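Local coordinates for protein xyloglucanase (Paenibacillus pabuli, PDB 2JEP) that hydrolyses the plant cell-wall polysaccharide xyloglucan as a family 5 glycoside hydrolase, probably cutting within its beta-1,4-glucan backbone, at residues A[106-109]-A[110-114]; A[148-151]-A[152-156]; A[156-159]-A[160-164]; A[205-208]-A[209-213]. One frame throughout, in Å; residues are numbered along the deposited sequence.

Interaction 1 of 4, residues A[106-109]-A[110-114]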
ATOM      1  N   ALA A 106       4.701  11.841  20.737  1.00 11.11           N
ATOM      2  CA  ALA A 106       5.762  10.871  20.987  1.00 10.57           C
ATOM      3  C   ALA A 106       5.203   9.467  21.238  1.00 10.32           C
ATOM      4  O   ALA A 106       5.754   8.486  20.778  1.00 10.62           O
ATOM      5  CB  ALA A 106       6.653  11.324  22.169  1.00 13.16           C
ATOM      6  N   ALA A 107       4.083   9.379  21.963  1.00  9.60           N
ATOM      7  CA  ALA A 107       3.469   8.088  22.246  1.00  9.09           C
ATOM      8  C   ALA A 107       3.010   7.405  20.970  1.00  8.81           C
ATOM      9  O   ALA A 107       3.043   6.182  20.881  1.00  8.73           O
ATOM     10  CB  ALA A 107       2.300   8.258  23.233  1.00  9.82           C
ATOM     11  N   TRP A 108       2.562   8.192  19.998  1.00  8.92           N
ATOM     12  CA  TRP A 108       2.132   7.635  18.725  1.00  8.13           C
ATOM     13  C   TRP A 108       3.330   7.057  17.954  1.00  8.96           C
ATOM     14  O   TRP A 108       3.289   5.924  17.483  1.00  9.00           O
ATOM     15  CB  TRP A 108       1.378   8.693  17.918  1.00  9.09           C
ATOM     16  CG  TRP A 108       0.797   8.230  16.621  1.00  8.24           C
ATOM     17  CD1 TRP A 108       0.968   8.822  15.399  1.00  8.45           C
ATOM     18  CD2 TRP A 108      -0.091   7.122  16.411  1.00  9.87           C
ATOM     19  NE1 TRP A 108       0.240   8.135  14.441  1.00  8.93           N
ATOM     20  CE2 TRP A 108      -0.418   7.095  15.034  1.00  9.71           C
ATOM     21  CE3 TRP A 108      -0.647   6.159  17.251  1.00 12.60           C
ATOM     22  CZ2 TRP A 108      -1.271   6.136  14.478  1.00 10.42           C
ATOM     23  CZ3 TRP A 108      -1.498   5.212  16.705  1.00 12.72           C
ATOM     24  CH2 TRP A 108      -1.795   5.195  15.330  1.00 12.09           C
ATOM     25  N   LEU A 109       4.409   7.819  17.827  1.00  8.71           N
ATOM     26  CA  LEU A 109       5.610   7.286  17.216  1.00  9.36           C
ATOM     27  C   LEU A 109       6.121   6.046  17.942  1.00  8.65           C
ATOM     28  O   LEU A 109       6.570   5.102  17.290  1.00  8.49           O
ATOM     29  CB  LEU A 109       6.705   8.339  17.134  1.00 10.46           C
ATOM     30  CG  LEU A 109       6.604   9.411  16.065  1.00 13.04           C
ATOM     31  CD1 LEU A 109       7.739  10.411  16.286  1.00 14.10           C
ATOM     32  CD2 LEU A 109       6.621   8.775  14.681  1.00 13.77           C
ATOM     33  N   ASN A 110       6.047   6.024  19.267  1.00  8.31           N
ATOM     34  CA  ASN A 110       6.487   4.833  20.004  1.00  8.31           C
ATOM     35  C   ASN A 110       5.615   3.625  19.724  1.00  8.32           C
ATOM     36  O   ASN A 110       6.105   2.501  19.651  1.00  8.97           O
ATOM     37  CB  ASN A 110       6.537   5.109  21.507  1.00  7.99           C
ATOM     38  CG  ASN A 110       7.693   5.984  21.886  1.00 10.08           C
ATOM     39  OD1 ASN A 110       8.725   5.967  21.215  1.00 13.62           O
ATOM     40  ND2 ASN A 110       7.544   6.722  22.988  1.00 10.58           N
ATOM     41  N   ARG A 111       4.321   3.866  19.548  1.00  8.03           N
ATOM     42  CA  ARG A 111       3.417   2.762  19.209  1.00  7.47           C
ATOM     43  C   ARG A 111       3.676   2.229  17.799  1.00  7.93           C
ATOM     44  O   ARG A 111       3.696   1.012  17.567  1.00  8.25           O
ATOM     45  CB  ARG A 111       1.955   3.170  19.356  1.00  7.66           C
ATOM     46  CG  ARG A 111       0.956   2.082  18.998  1.00  8.12           C
ATOM     47  CD  ARG A 111       1.122   0.837  19.891  1.00  8.97           C
ATOM     48  NE  ARG A 111       0.233  -0.220  19.407  1.00  8.76           N
ATOM     49  CZ  ARG A 111       0.455  -1.519  19.560  1.00  8.61           C
ATOM     50  NH1 ARG A 111       1.498  -1.966  20.244  1.00  8.20           N
ATOM     51  NH2 ARG A 111      -0.355  -2.395  18.980  1.00  9.60           N
ATOM     52  N   ILE A 112       3.838   3.144  16.848  1.00  7.99           N
ATOM     53  CA  ILE A 112       4.137   2.722  15.479  1.00  8.09           C
ATOM     54  C   ILE A 112       5.415   1.885  15.487  1.00  7.96           C
ATOM     55  O   ILE A 112       5.487   0.827  14.821  1.00  8.41           O
ATOM     56  CB  ILE A 112       4.301   3.948  14.548  1.00  8.23           C
ATOM     57  CG1 ILE A 112       2.989   4.740  14.474  1.00  8.31           C
ATOM     58  CG2 ILE A 112       4.823   3.515  13.162  1.00  9.02           C
ATOM     59  CD1 ILE A 112       3.170   6.215  14.037  1.00  9.19           C
ATOM     60  N   GLN A 113       6.424   2.328  16.235  1.00  8.16           N
ATOM     61  CA  GLN A 113       7.670   1.580  16.284  0.50  8.36           C
ATOM     62  C   GLN A 113       7.468   0.186  16.879  1.00  8.20           C
ATOM     63  O   GLN A 113       8.049  -0.784  16.402  1.00  8.77           O
ATOM     64  CB  GLN A 113       8.750   2.353  17.038  0.50  8.96           C
ATOM     65  CG  GLN A 113       9.969   1.523  17.295  0.50  9.96           C
ATOM     66  CD  GLN A 113      11.034   2.284  17.980  0.50 13.26           C
ATOM     67  OE1 GLN A 113      10.830   2.788  19.085  0.50 14.16           O
ATOM     68  NE2 GLN A 113      12.188   2.352  17.352  0.50 14.41           N
ATOM     69  N   GLN A 114       6.637   0.069  17.908  1.00  7.98           N
ATOM     70  CA  GLN A 114       6.384  -1.242  18.480  0.50  8.27           C
ATOM     71  C   GLN A 114       5.753  -2.183  17.432  1.00  7.85           C
ATOM     72  O   GLN A 114       6.143  -3.340  17.310  1.00  8.27           O
ATOM     73  CB  GLN A 114       5.502  -1.103  19.722  0.50  8.89           C
ATOM     74  CG  GLN A 114       5.417  -2.339  20.569  0.50  9.41           C
ATOM     75  CD  GLN A 114       6.634  -2.579  21.452  0.50 10.67           C
ATOM     76  OE1 GLN A 114       6.633  -3.484  22.286  0.50 13.21           O
ATOM     77  NE2 GLN A 114       7.681  -1.789  21.263  0.50  9.56           N
TER
HETATM   78  O   HOH W   1       8.662   8.821  20.167  1.00 19.31           O
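W108 turns its indole to the carbonyl side of its own CA (chi1 -176°), while I112, whose CG1 lies beside its backbone N (chi1 -63°), sends CD1 back along the helix to meet it. The methyl settles over one face of the indole, off-centre toward the rim: I112 CD1 is 3.7 Å from the centroid of the five-membered ring of W108 and only 16° off the ring normal, a CH-pi contact. L109 CD2 flanks the same methyl, 4.3 Å from I112 CD1. The backbones of the pair are joined too, I112 N bonding W108 O at 2.9 Å. The indole is fixed at its polar edge as well, since W108 NE1 donates to S91 O, and Y92 meets the ring steeply. On the outer side a water donates to A106 O at 3.0 Å and, weakly, to N110 OD1, which also receives K167 NZ. The R111 side chain leads away from the contact and its guanidinium makes a salt bridge with E62. This i to i+4 pair is buried between helix 106-120 and the loop residues V90, Y92 and N95, in the beta-alpha-beta unit 85-88, 106-120, 125-128 of the (beta/alpha)8 TIM barrel.

Interaction 2 of 4, residues A[148-151]-A[152-156]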
ATOM      1  N   GLY A 148      -5.224  24.737  -0.814  1.00 12.98           N
ATOM      2  CA  GLY A 148      -4.826  26.081  -1.161  1.00 14.79           C
ATOM      3  C   GLY A 148      -3.498  26.565  -0.634  1.00 16.18           C
ATOM      4  O   GLY A 148      -2.921  27.492  -1.194  1.00 20.22           O
ATOM      5  N   ASN A 149      -3.035  26.008   0.462  1.00 13.66           N
ATOM      6  CA  ASN A 149      -1.792  26.472   1.112  1.00 12.39           C
ATOM      7  C   ASN A 149      -0.684  25.445   0.926  1.00 10.82           C
ATOM      8  O   ASN A 149      -0.293  24.742   1.848  1.00 10.36           O
ATOM      9  CB  ASN A 149      -2.027  26.756   2.616  1.00 12.63           C
ATOM     10  CG  ASN A 149      -0.879  27.566   3.272  1.00 13.27           C
ATOM     11  OD1 ASN A 149       0.260  27.616   2.761  1.00 13.72           O
ATOM     12  ND2 ASN A 149      -1.183  28.179   4.445  1.00 15.53           N
ATOM     13  N   GLN A 150      -0.194  25.353  -0.300  1.00  9.70           N
ATOM     14  CA  GLN A 150       0.843  24.363  -0.623  1.00  8.96           C
ATOM     15  C   GLN A 150       2.144  24.584   0.130  1.00  8.92           C
ATOM     16  O   GLN A 150       2.816  23.634   0.455  1.00  8.30           O
ATOM     17  CB  GLN A 150       1.100  24.277  -2.124  1.00  9.46           C
ATOM     18  CG  GLN A 150      -0.089  23.662  -2.889  1.00  8.62           C
ATOM     19  CD  GLN A 150      -0.324  22.206  -2.553  1.00  8.53           C
ATOM     20  OE1 GLN A 150       0.638  21.427  -2.409  1.00  8.59           O
ATOM     21  NE2 GLN A 150      -1.601  21.825  -2.405  1.00  9.04           N
ATOM     22  N   THR A 151       2.475  25.833   0.453  1.00  9.54           N
ATOM     23  CA  THR A 151       3.662  26.075   1.250  1.00  9.39           C
ATOM     24  C   THR A 151       3.555  25.394   2.612  1.00  9.37           C
ATOM     25  O   THR A 151       4.490  24.729   3.040  1.00  9.65           O
ATOM     26  CB  THR A 151       3.884  27.569   1.417  1.00 10.09           C
ATOM     27  OG1 THR A 151       4.131  28.132   0.132  1.00 12.54           O
ATOM     28  CG2 THR A 151       5.062  27.857   2.359  1.00 11.04           C
ATOM     29  N   ALA A 152       2.431  25.563   3.299  1.00  9.43           N
ATOM     30  CA  ALA A 152       2.262  24.950   4.605  1.00  9.46           C
ATOM     31  C   ALA A 152       2.159  23.438   4.467  1.00  9.08           C
ATOM     32  O   ALA A 152       2.699  22.717   5.289  1.00  9.53           O
ATOM     33  CB  ALA A 152       1.034  25.517   5.326  1.00 11.04           C
ATOM     34  N   ILE A 153       1.427  22.951   3.466  1.00  8.47           N
ATOM     35  CA  ILE A 153       1.334  21.487   3.287  1.00  8.56           C
ATOM     36  C   ILE A 153       2.732  20.881   3.111  1.00  7.96           C
ATOM     37  O   ILE A 153       3.075  19.872   3.737  1.00  8.24           O
ATOM     38  CB  ILE A 153       0.451  21.131   2.098  1.00  8.60           C
ATOM     39  CG1 ILE A 153      -1.017  21.524   2.386  1.00  8.96           C
ATOM     40  CG2 ILE A 153       0.562  19.653   1.743  1.00  8.55           C
ATOM     41  CD1 ILE A 153      -1.927  21.492   1.113  1.00 10.41           C
ATOM     42  N   LYS A 154       3.532  21.486   2.243  1.00  7.77           N
ATOM     43  CA  LYS A 154       4.854  20.957   1.953  1.00  8.33           C
ATOM     44  C   LYS A 154       5.797  21.036   3.131  1.00  8.28           C
ATOM     45  O   LYS A 154       6.593  20.107   3.346  1.00  9.15           O
ATOM     46  CB  LYS A 154       5.458  21.674   0.750  1.00  8.29           C
ATOM     47  CG  LYS A 154       4.765  21.308  -0.553  1.00  8.91           C
ATOM     48  CD  LYS A 154       5.257  22.187  -1.697  1.00  9.12           C
ATOM     49  CE  LYS A 154       4.679  21.772  -3.014  1.00 10.04           C
ATOM     50  NZ  LYS A 154       5.238  22.608  -4.125  1.00 11.75           N
ATOM     51  N   GLU A 155       5.715  22.122   3.905  1.00  8.98           N
ATOM     52  CA  GLU A 155       6.560  22.218   5.073  1.00  9.28           C
ATOM     53  C   GLU A 155       6.156  21.240   6.165  1.00  9.24           C
ATOM     54  O   GLU A 155       6.994  20.623   6.791  1.00 10.03           O
ATOM     55  CB  GLU A 155       6.542  23.663   5.602  1.00 10.41           C
ATOM     56  CG  GLU A 155       7.381  23.924   6.835  1.00 11.73           C
ATOM     57  CD  GLU A 155       8.865  23.804   6.653  1.00 15.36           C
ATOM     58  OE1 GLU A 155       9.347  23.869   5.500  1.00 16.99           O
ATOM     59  OE2 GLU A 155       9.568  23.680   7.715  1.00 17.96           O
ATOM     60  N   LYS A 156       4.863  21.102   6.393  1.00  9.09           N
ATOM     61  CA  LYS A 156       4.358  20.128   7.349  1.00  9.17           C
ATOM     62  C   LYS A 156       4.794  18.731   6.957  1.00  8.52           C
ATOM     63  O   LYS A 156       5.250  17.946   7.780  1.00  9.24           O
ATOM     64  CB  LYS A 156       2.842  20.229   7.409  1.00  9.29           C
ATOM     65  CG  LYS A 156       2.144  19.310   8.419  1.00  9.07           C
ATOM     66  CD  LYS A 156       0.669  19.703   8.558  1.00 10.07           C
ATOM     67  CE  LYS A 156      -0.107  18.809   9.489  1.00 10.85           C
ATOM     68  NZ  LYS A 156      -1.484  19.367   9.705  1.00 15.01           N
TER
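A152 N, in the first turn of helix 150-167, is capped by N149 OD1 at 3.0 Å, and the methyl A152 CB lies 3.5 Å from N149 CG, beside the amide. The asparagine is thus the N-cap of this helix, one of the outer helices of the TIM barrel. A chi1 of -166° folds its amide forward over the helix start, although A152 N sits above the plane of that carbonyl, 56° out of it. I153 comes next, its N bonded to N149 O at 3.0 Å and its CD1 reaching back to Q150 NE2 at 3.5 Å. Q150 is bent at chi2 and is held at both ends of its amide, by Y202 OH at OE1 and by the carbonyls of L144 and G147 at NE2. An alanine in place of I153 would probably leave a gap beside the Q150 amide and thin the packing against L143 and Y202. K154 follows, bonded through N to Q150 O, its side chain resting on A201 and I205 of helix 193-211. E155 takes the next backbone bond, from its N to T151 O at 3.0 Å, and its CB lies 3.5 Å from that same T151 O.

Interaction 3 of 4, residues A[156-159]-A[160-164]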
ATOM      1  N   LYS A 156       4.863  21.102   6.393  1.00  9.09           N
ATOM      2  CA  LYS A 156       4.358  20.128   7.349  1.00  9.17           C
ATOM      3  C   LYS A 156       4.794  18.731   6.957  1.00  8.52           C
ATOM      4  O   LYS A 156       5.250  17.946   7.780  1.00  9.24           O
ATOM      5  CB  LYS A 156       2.842  20.229   7.409  1.00  9.29           C
ATOM      6  CG  LYS A 156       2.144  19.310   8.419  1.00  9.07           C
ATOM      7  CD  LYS A 156       0.669  19.703   8.558  1.00 10.07           C
ATOM      8  CE  LYS A 156      -0.107  18.809   9.489  1.00 10.85           C
ATOM      9  NZ  LYS A 156      -1.484  19.367   9.705  1.00 15.01           N
ATOM     10  N   TYR A 157       4.622  18.401   5.683  1.00  8.26           N
ATOM     11  CA  TYR A 157       5.019  17.092   5.180  1.00  8.12           C
ATOM     12  C   TYR A 157       6.512  16.813   5.384  1.00  8.24           C
ATOM     13  O   TYR A 157       6.904  15.730   5.841  1.00  8.16           O
ATOM     14  CB  TYR A 157       4.622  17.015   3.705  1.00  8.07           C
ATOM     15  CG  TYR A 157       4.857  15.696   3.019  1.00  6.86           C
ATOM     16  CD1 TYR A 157       4.073  14.587   3.320  1.00  6.94           C
ATOM     17  CD2 TYR A 157       5.817  15.567   2.028  1.00  6.86           C
ATOM     18  CE1 TYR A 157       4.228  13.398   2.637  1.00  6.87           C
ATOM     19  CE2 TYR A 157       5.990  14.375   1.351  1.00  6.53           C
ATOM     20  CZ  TYR A 157       5.195  13.284   1.648  1.00  6.69           C
ATOM     21  OH  TYR A 157       5.391  12.099   0.957  1.00  7.58           O
ATOM     22  N   LYS A 158       7.354  17.793   5.048  1.00  8.19           N
ATOM     23  CA  LYS A 158       8.769  17.688   5.312  1.00  8.97           C
ATOM     24  C   LYS A 158       9.044  17.397   6.788  1.00  9.04           C
ATOM     25  O   LYS A 158       9.808  16.495   7.127  1.00  8.85           O
ATOM     26  CB  LYS A 158       9.490  18.967   4.858  1.00  9.54           C
ATOM     27  CG  LYS A 158      11.004  19.001   5.186  1.00 11.12           C
ATOM     28  CD  LYS A 158      11.562  20.378   4.846  1.00 15.26           C
ATOM     29  CE  LYS A 158      12.955  20.635   5.329  1.00 21.32           C
ATOM     30  NZ  LYS A 158      13.273  22.060   5.008  1.00 25.82           N
ATOM     31  N   LYS A 159       8.467  18.205   7.678  1.00  8.99           N
ATOM     32  CA  LYS A 159       8.750  18.047   9.103  1.00  9.81           C
ATOM     33  C   LYS A 159       8.253  16.702   9.638  1.00  9.55           C
ATOM     34  O   LYS A 159       8.918  16.090  10.486  1.00  9.88           O
ATOM     35  CB  LYS A 159       8.133  19.213   9.892  1.00 11.20           C
ATOM     36  CG  LYS A 159       8.803  20.558   9.656  1.00 13.31           C
ATOM     37  CD  LYS A 159      10.234  20.584  10.220  1.00 18.04           C
ATOM     38  CE  LYS A 159      10.811  21.990  10.356  1.00 20.75           C
ATOM     39  NZ  LYS A 159      12.148  21.884  11.049  1.00 25.94           N
ATOM     40  N   VAL A 160       7.092  16.243   9.145  1.00  8.71           N
ATOM     41  CA  VAL A 160       6.554  14.954   9.551  1.00  8.89           C
ATOM     42  C   VAL A 160       7.490  13.841   9.087  1.00  8.52           C
ATOM     43  O   VAL A 160       7.877  12.992   9.891  1.00  8.72           O
ATOM     44  CB  VAL A 160       5.114  14.804   9.041  1.00  8.92           C
ATOM     45  CG1 VAL A 160       4.618  13.356   9.157  1.00 10.38           C
ATOM     46  CG2 VAL A 160       4.221  15.765   9.812  1.00 10.33           C
ATOM     47  N   TRP A 161       7.904  13.836   7.807  1.00  8.26           N
ATOM     48  CA  TRP A 161       8.818  12.774   7.378  1.00  7.91           C
ATOM     49  C   TRP A 161      10.179  12.857   8.041  1.00  8.23           C
ATOM     50  O   TRP A 161      10.808  11.831   8.271  1.00  8.90           O
ATOM     51  CB  TRP A 161       8.948  12.685   5.849  1.00  8.32           C
ATOM     52  CG  TRP A 161       7.979  11.705   5.291  1.00  8.36           C
ATOM     53  CD1 TRP A 161       6.921  11.944   4.447  1.00  8.78           C
ATOM     54  CD2 TRP A 161       7.967  10.295   5.549  1.00  7.99           C
ATOM     55  NE1 TRP A 161       6.278  10.776   4.179  1.00  9.06           N
ATOM     56  CE2 TRP A 161       6.889   9.746   4.842  1.00  7.64           C
ATOM     57  CE3 TRP A 161       8.790   9.438   6.285  1.00  8.47           C
ATOM     58  CZ2 TRP A 161       6.594   8.386   4.882  1.00  8.80           C
ATOM     59  CZ3 TRP A 161       8.482   8.099   6.319  1.00  9.27           C
ATOM     60  CH2 TRP A 161       7.388   7.595   5.636  1.00  8.57           C
ATOM     61  N   GLN A 162      10.628  14.069   8.376  1.00  8.52           N
ATOM     62  CA  GLN A 162      11.904  14.175   9.101  1.00 10.46           C
ATOM     63  C   GLN A 162      11.820  13.364  10.386  1.00  9.50           C
ATOM     64  O   GLN A 162      12.753  12.629  10.747  1.00  9.63           O
ATOM     65  CB  GLN A 162      12.206  15.626   9.469  1.00 11.28           C
ATOM     66  CG  GLN A 162      12.783  16.508   8.416  1.00 16.00           C
ATOM     67  CD  GLN A 162      13.096  17.900   8.954  1.00 15.53           C
ATOM     68  OE1 GLN A 162      12.765  18.219  10.086  1.00 19.27           O
ATOM     69  NE2 GLN A 162      13.730  18.730   8.135  1.00 20.97           N
ATOM     70  N   GLN A 163      10.725  13.546  11.105  1.00  8.87           N
ATOM     71  CA  GLN A 163      10.538  12.866  12.394  1.00  8.77           C
ATOM     72  C   GLN A 163      10.349  11.368  12.265  1.00  8.99           C
ATOM     73  O   GLN A 163      10.911  10.601  13.038  1.00 10.42           O
ATOM     74  CB  GLN A 163       9.351  13.482  13.123  1.00  9.40           C
ATOM     75  CG  GLN A 163       9.569  14.911  13.546  1.00  9.63           C
ATOM     76  CD  GLN A 163       8.302  15.515  14.042  1.00 10.43           C
ATOM     77  OE1 GLN A 163       7.883  15.253  15.177  1.00 11.45           O
ATOM     78  NE2 GLN A 163       7.648  16.297  13.197  1.00 10.70           N
ATOM     79  N   ILE A 164       9.527  10.933  11.317  1.00  9.04           N
ATOM     80  CA  ILE A 164       9.320   9.474  11.159  1.00  8.96           C
ATOM     81  C   ILE A 164      10.649   8.840  10.748  1.00  9.09           C
ATOM     82  O   ILE A 164      11.076   7.818  11.296  1.00  9.58           O
ATOM     83  CB  ILE A 164       8.257   9.186  10.061  1.00  8.40           C
ATOM     84  CG1 ILE A 164       6.894   9.773  10.409  1.00  9.26           C
ATOM     85  CG2 ILE A 164       8.172   7.680   9.790  1.00  9.87           C
ATOM     86  CD1 ILE A 164       5.940   9.887   9.211  1.00 10.04           C
TER
HETATM   87  O   HOH W   2      13.742  21.700   8.718  1.00 31.47           O
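Two aromatic side chains one helical turn apart, Y157 and W161, form an offset edge-to-face pair on the inner side of helix 150-167, an outer helix of the TIM barrel. The indole turns its edge to the face of the phenol: the planes stand at 84°, the centroids of the Y157 ring and the W161 five-membered ring are 4.9 Å apart, and W161 CD1 comes to 3.6 Å from Y157 CZ. Y157, at chi1 -176°, and W161, at an unusual chi1 of -93°, run alongside each other and point the same way. Their polar ends share an acceptor, since Y157 OH and W161 NE1 are both hydrogen-bonded to S179 O, while F206 of helix 193-211 packs against both rings. A leucine in place of Y157 would probably take away the flat face on which the indole edge rests and leave S179 O with one donor fewer.

Aliphatic packing is looser. K156 CG and V160 CG2 lie 4.3 Å apart, and the K156 ammonium makes a cation-pi contact with W142. Among the polar groups, the Q162 amide stands between two lysine chains, its NE2 3.5 Å from K158 CE and its OE1 3.5 Å from K159 CD; one water accepts from both Q162 NE2 and K159 NZ. Q163, its amide pinned also by Y102 O and I104 N, folds back on the helix and brings NE2 to K159 O. That oxygen is gripped from opposite faces of its plane, by Q163 N at 3.2 Å and by Q163 NE2 at 3.0 Å.

Interaction 4 of 4, residues A[205-208]-A[209-213]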
ATOM      1  N   ILE A 205      10.134  15.901  -2.162  1.00  6.96           N
ATOM      2  CA  ILE A 205      10.400  16.345  -0.781  1.00  7.58           C
ATOM      3  C   ILE A 205      10.631  15.159   0.145  1.00  7.57           C
ATOM      4  O   ILE A 205      11.570  15.154   0.971  1.00  7.95           O
ATOM      5  CB  ILE A 205       9.221  17.232  -0.257  1.00  7.97           C
ATOM      6  CG1 ILE A 205       9.194  18.566  -1.010  1.00 10.13           C
ATOM      7  CG2 ILE A 205       9.347  17.493   1.250  1.00  9.20           C
ATOM      8  CD1 ILE A 205       7.837  19.286  -0.934  1.00 10.98           C
ATOM      9  N   PHE A 206       9.764  14.158   0.028  1.00  7.16           N
ATOM     10  CA  PHE A 206       9.923  12.938   0.819  1.00  7.65           C
ATOM     11  C   PHE A 206      11.299  12.322   0.599  1.00  7.48           C
ATOM     12  O   PHE A 206      12.025  12.029   1.562  1.00  7.83           O
ATOM     13  CB  PHE A 206       8.783  11.963   0.465  1.00  7.37           C
ATOM     14  CG  PHE A 206       9.063  10.534   0.773  1.00  6.75           C
ATOM     15  CD1 PHE A 206       8.984  10.048   2.067  1.00  7.20           C
ATOM     16  CD2 PHE A 206       9.344   9.633  -0.245  1.00  6.93           C
ATOM     17  CE1 PHE A 206       9.180   8.680   2.315  1.00  7.35           C
ATOM     18  CE2 PHE A 206       9.536   8.299   0.005  1.00  7.76           C
ATOM     19  CZ  PHE A 206       9.465   7.816   1.290  1.00  7.73           C
ATOM     20  N   VAL A 207      11.654  12.071  -0.655  1.00  7.41           N
ATOM     21  CA  VAL A 207      12.915  11.393  -0.936  1.00  7.32           C
ATOM     22  C   VAL A 207      14.090  12.178  -0.340  1.00  8.00           C
ATOM     23  O   VAL A 207      14.899  11.633   0.406  1.00  8.83           O
ATOM     24  CB  VAL A 207      13.104  11.152  -2.456  1.00  7.78           C
ATOM     25  CG1 VAL A 207      14.544  10.711  -2.768  1.00  8.09           C
ATOM     26  CG2 VAL A 207      12.064  10.114  -3.013  1.00  8.22           C
ATOM     27  N   ASP A 208      14.162  13.458  -0.663  1.00  8.16           N
ATOM     28  CA  ASP A 208      15.320  14.240  -0.241  1.00  8.74           C
ATOM     29  C   ASP A 208      15.360  14.434   1.269  1.00  8.84           C
ATOM     30  O   ASP A 208      16.432  14.435   1.875  1.00  9.95           O
ATOM     31  CB  ASP A 208      15.312  15.602  -0.903  1.00  8.98           C
ATOM     32  CG  ASP A 208      15.492  15.540  -2.429  1.00  9.93           C
ATOM     33  OD1 ASP A 208      16.052  14.572  -2.952  1.00  9.88           O
ATOM     34  OD2 ASP A 208      15.095  16.504  -3.101  1.00  9.92           O
ATOM     35  N   THR A 209      14.194  14.598   1.891  1.00  8.40           N
ATOM     36  CA  THR A 209      14.152  14.753   3.333  1.00  8.97           C
ATOM     37  C   THR A 209      14.619  13.486   4.030  1.00  8.49           C
ATOM     38  O   THR A 209      15.424  13.534   4.961  1.00  9.24           O
ATOM     39  CB  THR A 209      12.707  15.123   3.788  1.00  8.71           C
ATOM     40  OG1 THR A 209      12.334  16.388   3.224  1.00  9.83           O
ATOM     41  CG2 THR A 209      12.584  15.196   5.287  1.00 10.00           C
ATOM     42  N   VAL A 210      14.098  12.343   3.597  1.00  8.56           N
ATOM     43  CA  VAL A 210      14.499  11.082   4.221  1.00  9.25           C
ATOM     44  C   VAL A 210      15.997  10.860   4.078  1.00  9.40           C
ATOM     45  O   VAL A 210      16.662  10.443   5.042  1.00  9.53           O
ATOM     46  CB  VAL A 210      13.698   9.898   3.626  1.00  9.72           C
ATOM     47  CG1 VAL A 210      14.338   8.559   4.011  1.00 11.29           C
ATOM     48  CG2 VAL A 210      12.242   9.998   4.076  1.00 12.09           C
ATOM     49  N   ARG A 211      16.543  11.106   2.890  1.00  9.83           N
ATOM     50  CA  ARG A 211      17.956  10.818   2.681  1.00  9.92           C
ATOM     51  C   ARG A 211      18.842  11.639   3.613  1.00 11.12           C
ATOM     52  O   ARG A 211      19.909  11.184   3.986  1.00 12.55           O
ATOM     53  CB  ARG A 211      18.374  11.111   1.241  1.00  9.81           C
ATOM     54  CG  ARG A 211      17.755  10.246   0.165  1.00 10.68           C
ATOM     55  CD  ARG A 211      17.778   8.787   0.451  1.00 10.75           C
ATOM     56  NE  ARG A 211      17.300   8.008  -0.665  1.00  9.26           N
ATOM     57  CZ  ARG A 211      16.969   6.733  -0.572  1.00  8.88           C
ATOM     58  NH1 ARG A 211      16.990   6.123   0.608  1.00  8.87           N
ATOM     59  NH2 ARG A 211      16.579   6.094  -1.661  1.00  9.24           N
ATOM     60  N   GLN A 212      18.417  12.848   3.946  1.00 11.89           N
ATOM     61  CA  GLN A 212      19.260  13.749   4.742  0.50 12.69           C
ATOM     62  C   GLN A 212      19.129  13.534   6.250  1.00 13.49           C
ATOM     63  O   GLN A 212      19.781  14.233   7.034  1.00 16.09           O
ATOM     64  CB  GLN A 212      18.980  15.185   4.360  0.50 12.85           C
ATOM     65  CG  GLN A 212      19.384  15.482   2.934  0.50 13.13           C
ATOM     66  CD  GLN A 212      19.014  16.874   2.541  0.50 14.02           C
ATOM     67  OE1 GLN A 212      17.967  17.100   1.935  0.50 14.15           O
ATOM     68  NE2 GLN A 212      19.848  17.834   2.921  0.50 13.51           N
ATOM     69  N   THR A 213      18.295  12.592   6.659  0.50 12.51           N
ATOM     70  CA  THR A 213      18.346  12.151   8.016  0.50 11.73           C
ATOM     71  C   THR A 213      19.460  11.129   8.120  0.50 12.41           C
ATOM     72  O   THR A 213      20.068  10.721   7.122  0.50 12.01           O
ATOM     73  CB  THR A 213      17.009  11.580   8.517  0.50 11.28           C
ATOM     74  OG1 THR A 213      16.671  10.404   7.765  0.50  9.76           O
ATOM     75  CG2 THR A 213      15.902  12.634   8.388  0.50  9.89           C
TER
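The C-terminal turns of helix 193-211, an outer helix of the TIM barrel packed over strands 175-178 and 222-225, hold together I205 with T209 and F206 with V210. On the barrel side V210 CG2 meets the F206 ring obliquely at CE1, 3.8 Å away, and both side chains reach F177 and L222. The backbone bond beneath this pair runs from V210 N to F206 O at 2.9 Å. One residue further on, R211 N bonds V207 O at 3.0 Å. R211 also lays its CG against V207 O, 3.2 Å away, before its guanidinium leaves for a salt bridge to D245 and hydrogen bonds to the carbonyls of N217 and R220. On the side facing helix 150-167, where T209 touches K158 and Q162, I205 CG2 runs alongside T209, 3.7 Å from its OG1. At chi1 -63° this OG1 lies beside the backbone N and points back to the I205 carbonyl, where the hydroxyl is satisfied within its own helix. T209 thereby doubles its grip on the preceding turn: I205 O accepts from T209 N at 2.8 Å and, from the opposite face of the carbonyl plane, from T209 OG1 at 2.7 Å.

In the fold
All four contacts are local turns of outer helices in one TIM barrel; interaction 2 lies at the surface, while 1, 3 and 4 are partly buried. Interactions 2 and 3 share K156 and helix 150-167, along which a polar cap gives way to an aromatic pair. Interaction 4, on helix 193-211, pairs a doubly bonded backbone carbonyl with a valine-phenylalanine contact. It neighbours interaction 3, centres 9 Å apart, touching through W161 CE2 and F206 CD1 (3.5 Å), whereas interaction 2 reaches it through K154 CG and I205 CD1 (3.7 Å). Interaction 1, on helix 106-120, touches none of them; like 3 it buries a tryptophan, but meets it with a methyl rather than a ring.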